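Local atomic coordinates of thiosulfate reductase (Thermus thermophilus, PDB entry 2VPZ), a protein that probably works as a molybdenum oxidoreductase, carrying a [4Fe-4S] cluster and two molybdopterin guanine dinucleotides, and is also known as polysulfide reductase. Residues Glu45-Arg50 / Asp213-Gln218; Gly207-Glu212 / Tyr623-Val628. One frame throughout, in Å; residues are numbered along the deposited sequence.

Interaction 1 (Glu45-Arg50 / Asp213-Gln218); sequences EGCFWR and DTHNTQ. With MGD (2-amino-5,6-dimercapto-7-methyl-3,7,8a,9-tetrahydro-8-oxa-1,3,9,10-tetraaza-anthracen-4-one guanosine dinucleotide), chain I; SF4 (iron/sulfur cluster), chain G.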
loop_
_atom_site.group_PDB
_atom_site.type_symbol
_atom_site.label_atom_id
_atom_site.label_comp_id
_atom_site.label_asym_id
_atom_site.label_seq_id
_atom_site.Cartn_x
_atom_site.Cartn_y
_atom_site.Cartn_z
ATOM N N GLU A 45 -0.895 41.010 9.899
ATOM C CA GLU A 45 -1.154 41.267 11.337
ATOM C C GLU A 45 -1.932 40.022 11.911
ATOM O O GLU A 45 -2.461 40.060 13.023
ATOM C CB GLU A 45 -1.900 42.613 11.598
ATOM C CG GLU A 45 -1.783 43.211 13.062
ATOM C CD GLU A 45 -0.336 43.488 13.545
ATOM O OE1 GLU A 45 0.519 43.866 12.705
ATOM O OE2 GLU A 45 -0.059 43.347 14.778
ATOM N N GLY A 46 -1.956 38.933 11.134
ATOM C CA GLY A 46 -2.560 37.673 11.524
ATOM C C GLY A 46 -2.107 37.194 12.917
ATOM O O GLY A 46 -2.910 36.639 13.692
ATOM N N CYS A 47 -0.828 37.392 13.241
ATOM C CA CYS A 47 -0.239 37.080 14.550
ATOM C C CYS A 47 1.079 37.889 14.669
ATOM O O CYS A 47 1.375 38.718 13.804
ATOM C CB CYS A 47 0.011 35.578 14.757
ATOM S SG CYS A 47 1.486 34.832 13.900
ATOM N N PHE A 48 1.887 37.649 15.690
ATOM C CA PHE A 48 3.074 38.451 15.852
ATOM C C PHE A 48 4.318 38.034 15.058
ATOM O O PHE A 48 5.345 38.682 15.133
ATOM C CB PHE A 48 3.345 38.597 17.379
ATOM C CG PHE A 48 2.079 38.923 18.212
ATOM C CD1 PHE A 48 1.799 38.265 19.420
ATOM C CD2 PHE A 48 1.150 39.861 17.728
ATOM C CE1 PHE A 48 0.590 38.548 20.127
ATOM C CE2 PHE A 48 -0.063 40.147 18.435
ATOM C CZ PHE A 48 -0.341 39.494 19.625
ATOM N N TRP A 49 4.220 36.988 14.242
ATOM C CA TRP A 49 5.382 36.549 13.444
ATOM C C TRP A 49 5.747 37.641 12.404
ATOM O O TRP A 49 6.905 37.745 11.970
ATOM C CB TRP A 49 5.109 35.208 12.776
ATOM C CG TRP A 49 6.359 34.420 12.343
ATOM C CD1 TRP A 49 6.747 34.143 11.060
ATOM C CD2 TRP A 49 7.312 33.735 13.197
ATOM N NE1 TRP A 49 7.863 33.349 11.065
ATOM C CE2 TRP A 49 8.236 33.080 12.353
ATOM C CE3 TRP A 49 7.461 33.610 14.590
ATOM C CZ2 TRP A 49 9.324 32.323 12.851
ATOM C CZ3 TRP A 49 8.553 32.848 15.095
ATOM C CH2 TRP A 49 9.460 32.223 14.218
ATOM N N ARG A 50 4.728 38.419 12.032
ATOM C CA ARG A 50 4.769 39.536 11.084
ATOM C C ARG A 50 5.385 39.199 9.682
ATOM O O ARG A 50 6.314 39.862 9.223
ATOM C CB ARG A 50 5.435 40.762 11.767
ATOM C CG ARG A 50 4.665 41.331 13.043
ATOM C CD ARG A 50 5.432 42.417 13.880
ATOM N NE ARG A 50 5.848 41.968 15.209
ATOM C CZ ARG A 50 5.264 42.257 16.371
ATOM N NH1 ARG A 50 4.192 43.035 16.426
ATOM N NH2 ARG A 50 5.740 41.738 17.521
ATOM N N ASP A 213 0.809 24.851 16.290
ATOM C CA ASP A 213 1.410 26.213 16.429
ATOM C C ASP A 213 1.882 26.288 14.967
ATOM O O ASP A 213 2.713 25.494 14.499
ATOM C CB ASP A 213 2.610 26.233 17.426
ATOM C CG ASP A 213 3.793 27.145 16.963
ATOM O OD1 ASP A 213 3.601 28.033 16.083
ATOM O OD2 ASP A 213 4.900 26.968 17.503
ATOM N N THR A 214 1.364 27.271 14.260
ATOM C CA THR A 214 1.557 27.348 12.848
ATOM C C THR A 214 2.343 28.540 12.251
ATOM O O THR A 214 2.127 28.946 11.086
ATOM C CB THR A 214 0.117 27.087 12.230
ATOM O OG1 THR A 214 0.179 26.119 11.202
ATOM C CG2 THR A 214 -0.562 28.365 11.801
ATOM N N HIS A 215 3.265 29.083 13.075
ATOM C CA HIS A 215 4.196 30.183 12.719
ATOM C C HIS A 215 4.838 29.717 11.407
ATOM O O HIS A 215 5.493 28.675 11.323
ATOM C CB HIS A 215 5.272 30.423 13.843
ATOM C CG HIS A 215 4.868 31.386 14.905
ATOM N ND1 HIS A 215 5.453 31.447 16.145
ATOM C CD2 HIS A 215 3.912 32.312 14.910
ATOM C CE1 HIS A 215 4.862 32.371 16.872
ATOM N NE2 HIS A 215 3.917 32.912 16.136
ATOM N N ASN A 216 4.629 30.551 10.400
ATOM C CA ASN A 216 5.089 30.274 9.048
ATOM C C ASN A 216 6.448 29.621 8.822
ATOM O O ASN A 216 6.544 28.406 8.562
ATOM C CB ASN A 216 4.996 31.519 8.171
ATOM C CG ASN A 216 4.996 31.207 6.690
ATOM O OD1 ASN A 216 5.242 30.059 6.315
ATOM N ND2 ASN A 216 4.712 32.211 5.852
ATOM N N THR A 217 7.501 30.418 8.936
ATOM C CA THR A 217 8.877 29.988 8.674
ATOM C C THR A 217 9.350 28.759 9.436
ATOM O O THR A 217 10.087 27.912 8.890
ATOM C CB THR A 217 9.933 31.130 8.911
ATOM O OG1 THR A 217 9.356 32.401 8.676
ATOM C CG2 THR A 217 11.158 30.929 7.989
ATOM N N GLN A 218 8.945 28.639 10.697
ATOM C CA GLN A 218 9.381 27.488 11.460
ATOM C C GLN A 218 8.639 26.207 11.001
ATOM O O GLN A 218 9.136 25.112 11.204
ATOM C CB GLN A 218 9.287 27.714 12.989
ATOM C CG GLN A 218 7.889 27.751 13.627
ATOM C CD GLN A 218 7.823 27.203 15.095
ATOM O OE1 GLN A 218 8.824 27.196 15.838
ATOM N NE2 GLN A 218 6.631 26.774 15.509
HETATM P PB MGD I . 3.829 24.789 24.281
HETATM O O1B MGD I . 3.097 25.252 25.478
HETATM O O2B MGD I . 5.236 24.474 24.355
HETATM O O3B MGD I . 3.424 26.002 23.320
HETATM O O3A MGD I . 2.749 27.372 21.285
HETATM P PA MGD I . 3.959 26.604 21.941
HETATM O O1A MGD I . 4.963 27.649 22.090
HETATM O O2A MGD I . 4.382 25.546 21.037
HETATM O "O5'" MGD I . 3.134 23.528 23.687
HETATM C "C5'" MGD I . 1.765 23.123 23.751
HETATM C "C4'" MGD I . 1.953 21.636 24.002
HETATM O "O4'" MGD I . 2.485 21.625 25.316
HETATM C "C3'" MGD I . 0.691 20.736 24.073
HETATM O "O3'" MGD I . 0.852 19.544 23.262
HETATM C "C2'" MGD I . 0.578 20.309 25.558
HETATM O "O2'" MGD I . 0.362 18.905 25.620
HETATM C "C1'" MGD I . 1.998 20.479 26.038
HETATM N N9 MGD I . 2.294 20.348 27.491
HETATM C C8 MGD I . 1.464 20.678 28.530
HETATM N N7 MGD I . 2.044 20.424 29.737
HETATM C C5 MGD I . 3.267 19.896 29.470
HETATM C C6 MGD I . 4.362 19.328 30.282
HETATM O O6 MGD I . 4.249 19.395 31.511
HETATM N N1 MGD I . 5.451 18.863 29.672
HETATM C C2 MGD I . 5.554 18.817 28.316
HETATM N N2 MGD I . 6.699 18.319 27.727
HETATM N N3 MGD I . 4.579 19.312 27.492
HETATM C C4 MGD I . 3.436 19.854 27.996
HETATM C C10 MGD I . 2.223 28.650 21.574
HETATM C C11 MGD I . 2.832 29.550 20.549
HETATM O O11 MGD I . 2.276 29.208 19.271
HETATM C C12 MGD I . 2.805 31.052 20.934
HETATM S S12 MGD I . 3.375 31.596 22.421
HETATM C C13 MGD I . 2.327 32.036 20.090
HETATM S S13 MGD I . 2.437 33.680 20.524
HETATM C C14 MGD I . 1.728 31.683 18.753
HETATM N N15 MGD I . 0.315 31.727 18.667
HETATM C C16 MGD I . -0.367 30.995 17.729
HETATM C C17 MGD I . -1.860 31.012 17.532
HETATM O O17 MGD I . -2.567 31.791 18.231
HETATM N N18 MGD I . -2.425 30.249 16.536
HETATM C C19 MGD I . -1.619 29.422 15.821
HETATM N N19 MGD I . -2.212 28.645 14.935
HETATM N N20 MGD I . -0.256 29.289 15.941
HETATM C C21 MGD I . 0.383 30.090 16.848
HETATM N N22 MGD I . 1.688 30.026 17.056
HETATM C C23 MGD I . 2.296 30.352 18.304
HETATM FE FE1 SF4 G . 2.640 34.902 9.346
HETATM FE FE2 SF4 G . 0.635 33.044 9.635
HETATM FE FE3 SF4 G . 1.182 34.863 11.622
HETATM FE FE4 SF4 G . -0.006 35.717 9.309
HETATM S S1 SF4 G . -0.916 34.250 10.832
HETATM S S2 SF4 G . 1.754 36.745 10.423
HETATM S S3 SF4 G . 1.010 34.347 7.780
HETATM S S4 SF4 G . 2.591 33.175 10.879
HETATM O O HOH W 1 2.168 35.273 17.443
#

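Interaction 2 (Gly207-Glu212 / Tyr623-Val628); sequences GHHIGE and YGRSPV. With MGD (2-amino-5,6-dimercapto-7-methyl-3,7,8a,9-tetrahydro-8-oxa-1,3,9,10-tetraaza-anthracen-4-one guanosine dinucleotide), chain I.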
loop_
_atom_site.group_PDB
_atom_site.type_symbol
_atom_site.label_atom_id
_atom_site.label_comp_id
_atom_site.label_asym_id
_atom_site.label_seq_id
_atom_site.Cartn_x
_atom_site.Cartn_y
_atom_site.Cartn_z
ATOM N N GLY A 207 7.297 19.993 24.575
ATOM C CA GLY A 207 6.022 20.673 24.605
ATOM C C GLY A 207 5.719 21.651 23.496
ATOM O O GLY A 207 4.681 22.304 23.332
ATOM N N HIS A 208 6.740 21.771 22.681
ATOM C CA HIS A 208 6.836 22.636 21.488
ATOM C C HIS A 208 5.891 21.917 20.455
ATOM O O HIS A 208 6.307 20.948 19.832
ATOM C CB HIS A 208 8.364 22.551 21.073
ATOM C CG HIS A 208 8.926 23.719 20.302
ATOM N ND1 HIS A 208 8.231 24.463 19.383
ATOM C CD2 HIS A 208 10.187 24.176 20.237
ATOM C CE1 HIS A 208 9.034 25.325 18.792
ATOM N NE2 HIS A 208 10.236 25.166 19.297
ATOM N N HIS A 209 4.647 22.335 20.252
ATOM C CA HIS A 209 3.805 21.682 19.247
ATOM C C HIS A 209 3.873 22.370 17.848
ATOM O O HIS A 209 3.247 23.417 17.643
ATOM C CB HIS A 209 2.311 21.544 19.746
ATOM C CG HIS A 209 1.615 22.811 20.126
ATOM N ND1 HIS A 209 0.255 22.877 20.333
ATOM C CD2 HIS A 209 2.067 24.045 20.318
ATOM C CE1 HIS A 209 -0.096 24.110 20.623
ATOM N NE2 HIS A 209 0.999 24.844 20.617
ATOM N N ILE A 210 4.668 21.829 16.922
ATOM C CA ILE A 210 4.830 22.390 15.562
ATOM C C ILE A 210 3.883 21.684 14.589
ATOM O O ILE A 210 3.891 20.451 14.418
ATOM C CB ILE A 210 6.322 22.325 15.012
ATOM C CG1 ILE A 210 7.239 23.272 15.796
ATOM C CG2 ILE A 210 6.310 22.700 13.503
ATOM C CD1 ILE A 210 8.753 22.950 15.664
ATOM N N GLY A 211 3.052 22.484 13.933
ATOM C CA GLY A 211 2.050 21.958 13.038
ATOM C C GLY A 211 0.674 22.376 13.559
ATOM O O GLY A 211 -0.273 22.474 12.772
ATOM N N GLU A 212 0.542 22.573 14.874
ATOM C CA GLU A 212 -0.694 23.076 15.510
ATOM C C GLU A 212 -0.384 24.580 15.726
ATOM O O GLU A 212 -1.204 25.453 15.380
ATOM C CB GLU A 212 -1.011 22.313 16.833
ATOM C CG GLU A 212 -1.651 20.938 16.525
ATOM C CD GLU A 212 -1.594 19.934 17.675
ATOM O OE1 GLU A 212 -0.472 19.530 18.054
ATOM O OE2 GLU A 212 -2.677 19.548 18.187
ATOM N N TYR A 623 -3.762 22.980 27.238
ATOM C CA TYR A 623 -4.386 23.828 26.237
ATOM C C TYR A 623 -3.359 24.160 25.149
ATOM O O TYR A 623 -2.162 23.940 25.325
ATOM C CB TYR A 623 -4.919 25.086 26.923
ATOM C CG TYR A 623 -3.841 25.826 27.690
ATOM C CD1 TYR A 623 -2.989 26.727 27.051
ATOM C CD2 TYR A 623 -3.583 25.544 29.051
ATOM C CE1 TYR A 623 -1.915 27.324 27.709
ATOM C CE2 TYR A 623 -2.516 26.132 29.721
ATOM C CZ TYR A 623 -1.677 27.031 29.042
ATOM O OH TYR A 623 -0.613 27.614 29.685
ATOM N N GLY A 624 -3.816 24.685 24.022
ATOM C CA GLY A 624 -2.905 24.988 22.959
ATOM C C GLY A 624 -3.541 25.653 21.765
ATOM O O GLY A 624 -4.603 26.271 21.872
ATOM N N ARG A 625 -2.912 25.483 20.603
ATOM C CA ARG A 625 -3.370 26.105 19.372
ATOM C C ARG A 625 -4.089 25.234 18.345
ATOM O O ARG A 625 -3.797 24.040 18.199
ATOM C CB ARG A 625 -2.191 26.794 18.690
ATOM C CG ARG A 625 -1.290 27.619 19.612
ATOM C CD ARG A 625 -2.031 28.833 20.187
ATOM N NE ARG A 625 -1.210 29.664 21.066
ATOM C CZ ARG A 625 -1.555 30.097 22.281
ATOM N NH1 ARG A 625 -2.736 29.782 22.800
ATOM N NH2 ARG A 625 -0.699 30.842 22.985
ATOM N N SER A 626 -5.033 25.859 17.618
ATOM C CA SER A 626 -5.783 25.254 16.483
ATOM C C SER A 626 -4.985 25.820 15.246
ATOM O O SER A 626 -4.782 27.026 15.144
ATOM C CB SER A 626 -7.260 25.722 16.508
ATOM O OG SER A 626 -7.912 25.449 15.291
ATOM N N PRO A 627 -4.569 24.940 14.286
ATOM C CA PRO A 627 -3.805 25.473 13.136
ATOM C C PRO A 627 -4.327 26.662 12.310
ATOM O O PRO A 627 -3.581 27.369 11.590
ATOM C CB PRO A 627 -3.543 24.238 12.255
ATOM C CG PRO A 627 -4.792 23.347 12.505
ATOM C CD PRO A 627 -5.106 23.595 13.999
ATOM N N VAL A 628 -5.623 26.884 12.497
ATOM C CA VAL A 628 -6.478 27.832 11.775
ATOM C C VAL A 628 -7.032 29.084 12.518
ATOM O O VAL A 628 -7.603 30.001 11.911
ATOM C CB VAL A 628 -7.654 26.920 11.217
ATOM C CG1 VAL A 628 -8.883 27.708 10.884
ATOM C CG2 VAL A 628 -7.160 26.090 9.991
HETATM P PB MGD I . 3.829 24.789 24.281
HETATM O O1B MGD I . 3.097 25.252 25.478
HETATM O O2B MGD I . 5.236 24.474 24.355
HETATM O O3B MGD I . 3.424 26.002 23.320
HETATM O O3A MGD I . 2.749 27.372 21.285
HETATM P PA MGD I . 3.959 26.604 21.941
HETATM O O1A MGD I . 4.963 27.649 22.090
HETATM O O2A MGD I . 4.382 25.546 21.037
HETATM O "O5'" MGD I . 3.134 23.528 23.687
HETATM C "C5'" MGD I . 1.765 23.123 23.751
HETATM C "C4'" MGD I . 1.953 21.636 24.002
HETATM O "O4'" MGD I . 2.485 21.625 25.316
HETATM C "C3'" MGD I . 0.691 20.736 24.073
HETATM O "O3'" MGD I . 0.852 19.544 23.262
HETATM C "C2'" MGD I . 0.578 20.309 25.558
HETATM O "O2'" MGD I . 0.362 18.905 25.620
HETATM C "C1'" MGD I . 1.998 20.479 26.038
HETATM N N9 MGD I . 2.294 20.348 27.491
HETATM C C8 MGD I . 1.464 20.678 28.530
HETATM N N7 MGD I . 2.044 20.424 29.737
HETATM C C5 MGD I . 3.267 19.896 29.470
HETATM C C6 MGD I . 4.362 19.328 30.282
HETATM O O6 MGD I . 4.249 19.395 31.511
HETATM N N1 MGD I . 5.451 18.863 29.672
HETATM C C2 MGD I . 5.554 18.817 28.316
HETATM N N2 MGD I . 6.699 18.319 27.727
HETATM N N3 MGD I . 4.579 19.312 27.492
HETATM C C4 MGD I . 3.436 19.854 27.996
HETATM C C10 MGD I . 2.223 28.650 21.574
HETATM C C11 MGD I . 2.832 29.550 20.549
HETATM O O11 MGD I . 2.276 29.208 19.271
HETATM C C12 MGD I . 2.805 31.052 20.934
HETATM S S12 MGD I . 3.375 31.596 22.421
HETATM C C13 MGD I . 2.327 32.036 20.090
HETATM S S13 MGD I . 2.437 33.680 20.524
HETATM C C14 MGD I . 1.728 31.683 18.753
HETATM N N15 MGD I . 0.315 31.727 18.667
HETATM C C16 MGD I . -0.367 30.995 17.729
HETATM C C17 MGD I . -1.860 31.012 17.532
HETATM O O17 MGD I . -2.567 31.791 18.231
HETATM N N18 MGD I . -2.425 30.249 16.536
HETATM C C19 MGD I . -1.619 29.422 15.821
HETATM N N19 MGD I . -2.212 28.645 14.935
HETATM N N20 MGD I . -0.256 29.289 15.941
HETATM C C21 MGD I . 0.383 30.090 16.848
HETATM N N22 MGD I . 1.688 30.026 17.056
HETATM C C23 MGD I . 2.296 30.352 18.304
HETATM O O HOH W 2 -4.524 21.664 18.741
#

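Interaction 1 (Glu45-Arg50 / Asp213-Gln218)
Trp49 lies against His215 and reaches past it to Thr217, in a buried contact beside the iron-sulfur cluster. Its CB touches two partners, SF4 S4 and His215 CD2, each 3.8 Å away. With CG anti to the backbone N (chi1 -159°), the indole is carried over the imidazole: CD2 passes above His215 CG, CE3 comes to 3.3 Å from His215 ND1, and CZ3 also packs on that nitrogen. The six-membered ring and the imidazole form an offset stack with planes 22° apart, and His215 CB adds a CH-pi contact to the same indole face. On the five-membered ring NE1 donates a nearly straight, in-plane hydrogen bond of 3.0 Å to Thr217 OG1, which is also hydrogen-bonded to Lys73 O; Lys73 makes a cation-pi contact with the indole as well.

His215 is thus layered between Trp49 and, on its opposite face, the pterin, whose N22 sits 3.7 Å above the ring centre. Cys47 SG meets the imidazole at its edge, 3.6 Å from CD2, while binding FE3 of the cluster at 2.3 Å and accepting a hydrogen bond from Trp49 N. A water held by Phe48 N also bonds to His215 NE2. Asp213 OD1 takes His215 N in an Asx turn and MGD N22 at 2.9 Å, fixing loop and pterin together. One imidazole therefore spans the space from pterin to cluster-binding loop, in the cofactor site of a molybdopterin oxidoreductase with an N-terminal Fe4S4 domain.

Interaction 2 (Gly207-Glu212 / Tyr623-Val628)
This is a buried loop-to-loop contact built largely around a cofactor: 207-212, after strand 202-206 of a parallel sheet, meets 623-628, which runs off the end of strand 619-624 in the dinucleotide-binding domain, of the double-psi beta-barrel class. No direct hydrogen bond joins the two segments, and MGD supplies much of the link. His209 touches both the second segment and the cofactor. Its CG stands between the backbone N and the carbonyl carbon (chi1 57°), which turns the imidazole toward 623-628: CE1 points edge-on at Arg625 N, 3.1 Å away, and NE2 lies 3.7 Å from Arg625 CG. One face carries MGD C5', 3.5 Å above the ring centre, while NE2 donates to MGD O3A at 3.1 Å. With an alanine in place of His209, the phosphate ester oxygen O3A would probably lose this donor and a gap would open beside Gly624 and Arg625. At Gly624 a CB would run into His209 CE1.

The Arg625 chain bends at CG and sends CD to 3.4 Å from MGD C17; its NH1 bonds to O17 of the other MGD. Glu212 CB packs on Arg625 O at 3.6 Å, and a water donates to both that oxygen and Glu212 OE2, itself salt-bridged to Arg238. Ser626 O accepts a weak bond from MGD N19. Close by, Pro627 CA directs its hydrogen at Glu212 O, 3.4 Å away.

From the N terminus, the loop 45-50, between strands 38-43 and 52-57, comes first. The chain then forms strand 202-206 and the loop 207-212, which runs straight on into 213-218 and the start of helix 216-227; there interaction 1 closes a loop of 162 residues. Interaction 2 closes only much later, when 623-628 returns to 207-212 after 410 intervening residues. The two closures cross, because their segments alternate along the sequence. The Fe4S4 domain and the dinucleotide-binding domain are thereby tied to one continuous segment, 207-218. Both contacts share an MGD and touch directly, Thr214 CG2 lying 3.2 Å from Pro627 O.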